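Local coordinates for protein prolyl endopeptidase (Myxococcus xanthus, PDB 2BKL) that probably hydrolyses oligopeptides on the carboxyl side of proline and, far less readily, of alanine residues, as a serine peptidase of the S9A family, at residues K91-L96 and A654-K659. Numbering follows the deposited sequence.
Sequences KEKAIL and ADQVAK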
ATOM      1  N   LYS A  91      13.475   5.049  19.955  1.00 11.25           N
ATOM      2  CA  LYS A  91      12.680   3.831  19.885  1.00 11.75           C
ATOM      3  C   LYS A  91      12.634   3.274  18.452  1.00 10.06           C
ATOM      4  O   LYS A  91      12.592   4.015  17.462  1.00 11.03           O
ATOM      5  CB  LYS A  91      11.244   4.092  20.370  1.00 12.81           C
ATOM      6  CG  LYS A  91      11.111   4.647  21.785  1.00 14.20           C
ATOM      7  CD  LYS A  91      11.479   3.632  22.841  1.00 17.52           C
ATOM      8  CE  LYS A  91      10.989   4.107  24.225  1.00 18.71           C
ATOM      9  NZ  LYS A  91      11.551   3.316  25.331  1.00 21.91           N
ATOM     10  N   GLU A  92      12.565   1.956  18.365  1.00  9.98           N
ATOM     11  CA  GLU A  92      12.570   1.254  17.073  1.00  9.14           C
ATOM     12  C   GLU A  92      11.200   1.138  16.409  1.00  9.02           C
ATOM     13  O   GLU A  92      11.146   0.975  15.186  1.00  9.34           O
ATOM     14  CB  GLU A  92      13.198  -0.128  17.229  1.00 10.37           C
ATOM     15  CG  GLU A  92      14.696  -0.063  17.540  1.00 10.60           C
ATOM     16  CD  GLU A  92      15.475   0.571  16.433  1.00 11.78           C
ATOM     17  OE1 GLU A  92      15.266   0.139  15.317  1.00 15.34           O
ATOM     18  OE2 GLU A  92      16.280   1.479  16.683  1.00 17.19           O
ATOM     19  N   LYS A  93      10.129   1.217  17.203  1.00  8.21           N
ATOM     20  CA  LYS A  93       8.748   1.122  16.757  1.00  8.43           C
ATOM     21  C   LYS A  93       7.931   2.232  17.403  1.00  7.52           C
ATOM     22  O   LYS A  93       8.245   2.658  18.520  1.00  7.98           O
ATOM     23  CB  LYS A  93       8.156  -0.230  17.176  1.00  9.73           C
ATOM     24  CG  LYS A  93       8.803  -1.438  16.530  1.00 10.82           C
ATOM     25  CD  LYS A  93       8.112  -2.717  17.024  1.00 12.37           C
ATOM     26  CE  LYS A  93       8.790  -3.977  16.637  1.00 14.58           C
ATOM     27  NZ  LYS A  93       8.768  -4.176  15.173  1.00 15.69           N
ATOM     28  N   ALA A  94       6.868   2.646  16.721  1.00  6.73           N
ATOM     29  CA  ALA A  94       5.909   3.587  17.268  1.00  7.34           C
ATOM     30  C   ALA A  94       5.108   2.993  18.409  1.00  7.89           C
ATOM     31  O   ALA A  94       4.948   1.787  18.495  1.00  7.93           O
ATOM     32  CB  ALA A  94       4.975   4.044  16.189  1.00  8.49           C
ATOM     33  N   ILE A  95       4.587   3.870  19.266  1.00  8.32           N
ATOM     34  CA  ILE A  95       3.906   3.511  20.494  1.00  7.25           C
ATOM     35  C   ILE A  95       2.527   4.159  20.542  1.00  7.21           C
ATOM     36  O   ILE A  95       2.405   5.338  20.214  1.00  7.59           O
ATOM     37  CB  ILE A  95       4.791   4.006  21.691  1.00  7.56           C
ATOM     38  CG1 ILE A  95       6.133   3.272  21.691  1.00  8.76           C
ATOM     39  CG2 ILE A  95       4.069   3.871  23.042  1.00  8.95           C
ATOM     40  CD1 ILE A  95       7.106   3.759  22.731  1.00 10.82           C
ATOM     41  N   LEU A  96       1.521   3.425  21.008  1.00  7.18           N
ATOM     42  CA  LEU A  96       0.156   3.925  21.175  1.00  6.42           C
ATOM     43  C   LEU A  96      -0.007   4.517  22.578  1.00  7.34           C
ATOM     44  O   LEU A  96       0.275   3.852  23.559  1.00  7.34           O
ATOM     45  CB  LEU A  96      -0.849   2.787  20.974  1.00  8.08           C
ATOM     46  CG  LEU A  96      -2.307   3.210  21.097  1.00  8.65           C
ATOM     47  CD1 LEU A  96      -2.702   4.235  20.076  1.00 11.77           C
ATOM     48  CD2 LEU A  96      -3.256   2.007  20.973  1.00  9.61           C
ATOM     49  N   ALA A 654      10.597  -4.915   8.224  1.00  9.91           N
ATOM     50  CA  ALA A 654      10.785  -5.471   9.560  1.00 10.52           C
ATOM     51  C   ALA A 654      10.199  -4.583  10.649  1.00  9.18           C
ATOM     52  O   ALA A 654      10.168  -4.986  11.805  1.00 11.84           O
ATOM     53  CB  ALA A 654      12.276  -5.712   9.842  1.00 12.91           C
ATOM     54  N   ASP A 655       9.753  -3.376  10.299  1.00  9.55           N
ATOM     55  CA  ASP A 655       9.210  -2.442  11.303  1.00  9.88           C
ATOM     56  C   ASP A 655      10.197  -2.163  12.428  1.00 11.12           C
ATOM     57  O   ASP A 655       9.853  -2.222  13.611  1.00 10.54           O
ATOM     58  CB  ASP A 655       7.902  -2.981  11.893  1.00 10.72           C
ATOM     59  CG  ASP A 655       7.208  -1.995  12.813  1.00 14.49           C
ATOM     60  OD1 ASP A 655       7.324  -0.756  12.652  1.00 12.39           O
ATOM     61  OD2 ASP A 655       6.475  -2.430  13.713  1.00 17.19           O
ATOM     62  N   GLN A 656      11.423  -1.840  12.039  1.00  9.87           N
ATOM     63  CA  GLN A 656      12.522  -1.536  12.950  1.00 10.80           C
ATOM     64  C   GLN A 656      13.306  -0.429  12.281  1.00  8.99           C
ATOM     65  O   GLN A 656      13.889  -0.661  11.208  1.00  9.30           O
ATOM     66  CB  GLN A 656      13.450  -2.747  13.134  1.00 13.93           C
ATOM     67  CG  GLN A 656      12.936  -3.844  14.044  1.00 17.28           C
ATOM     68  CD  GLN A 656      12.972  -3.434  15.506  1.00 17.77           C
ATOM     69  OE1 GLN A 656      11.968  -3.007  16.034  1.00 23.41           O
ATOM     70  NE2 GLN A 656      14.132  -3.564  16.159  1.00 22.64           N
ATOM     71  N   VAL A 657      13.394   0.742  12.905  1.00  9.01           N
ATOM     72  CA  VAL A 657      14.080   1.865  12.290  1.00  8.19           C
ATOM     73  C   VAL A 657      15.519   1.522  11.949  1.00  8.49           C
ATOM     74  O   VAL A 657      16.014   1.874  10.862  1.00  8.09           O
ATOM     75  CB  VAL A 657      14.043   3.129  13.168  1.00  8.80           C
ATOM     76  CG1 VAL A 657      14.834   4.266  12.500  1.00  8.93           C
ATOM     77  CG2 VAL A 657      12.620   3.584  13.366  1.00 10.74           C
ATOM     78  N   ALA A 658      16.220   0.867  12.863  1.00  7.25           N
ATOM     79  CA  ALA A 658      17.610   0.489  12.567  1.00  9.32           C
ATOM     80  C   ALA A 658      17.760  -0.332  11.295  1.00  8.11           C
ATOM     81  O   ALA A 658      18.762  -0.180  10.566  1.00  9.81           O
ATOM     82  CB  ALA A 658      18.228  -0.274  13.755  1.00  8.74           C
ATOM     83  N   LYS A 659      16.815  -1.230  11.038  1.00  7.41           N
ATOM     84  CA  LYS A 659      16.855  -2.042   9.819  1.00  9.75           C
ATOM     85  C   LYS A 659      16.502  -1.236   8.577  1.00  9.23           C
ATOM     86  O   LYS A 659      17.060  -1.457   7.493  1.00  9.03           O
ATOM     87  CB  LYS A 659      15.954  -3.266   9.965  1.00 13.04           C
ATOM     88  CG  LYS A 659      16.444  -4.273  11.040  1.00 17.51           C
ATOM     89  CD  LYS A 659      17.919  -4.680  10.940  1.00 21.58           C
ATOM     90  CE  LYS A 659      18.266  -5.742  11.972  1.00 23.41           C
ATOM     91  NZ  LYS A 659      18.057  -5.279  13.384  1.00 26.72           N
TER
HETATM   92  O   HOH W   1       9.537   0.955  13.013  1.00 15.31           O
HETATM   93  O   HOH W   2       6.101   1.100  14.255  1.00 13.08           O
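E92 meets the start of helix 657-674 with two acceptors. Its carboxylate oxygen OE1 takes the backbone N-H of A658 on the syn lone pair, with 2.7 Å from A658 N to E92 OE1 and an angle of 173° at the hydrogen, a short and nearly straight bond. The backbone E92 O receives V657 N at 3.2 Å, in the carbonyl plane and on a lone pair. Two N-H groups of the first helical turn are thereby satisfied from another part of the chain, and the partial positive charge of this helix end would probably favour the carboxylate. A bend at chi2 (-63°) brings the E92 carboxylate back over the helix start, where OE2 is bonded to Y68 OH. The contact joins the two domains of the prolyl oligopeptidase fold: 91-96 leads into strand 95-100 of a four-stranded propeller blade, whereas 654-659 opens the C-terminal helix of the alpha/beta-hydrolase domain, just after H651 of the ligand pocket. K93, buried, forms the tightly packed part, its CG lying 3.2 Å from D655 O. Its extended chain turns only at chi4 (-65°), placing NZ 2.7 Å from D655 O, above that carbonyl plane, and 3.2 Å from D655 OD2, a salt bridge meeting the carboxylate from above its plane. G119 O and S122 OG also bind NZ, and S122 OG bonds D655 OD2 as well. A methionine in place of K93 would probably leave D655 without its countercharge and the D655 carbonyl without this donor. The looser side of D655 is hydrated: OD1 accepts one water that also donates to E92 O at 2.7 Å, and a second that accepts from A94 N at 3.0 Å.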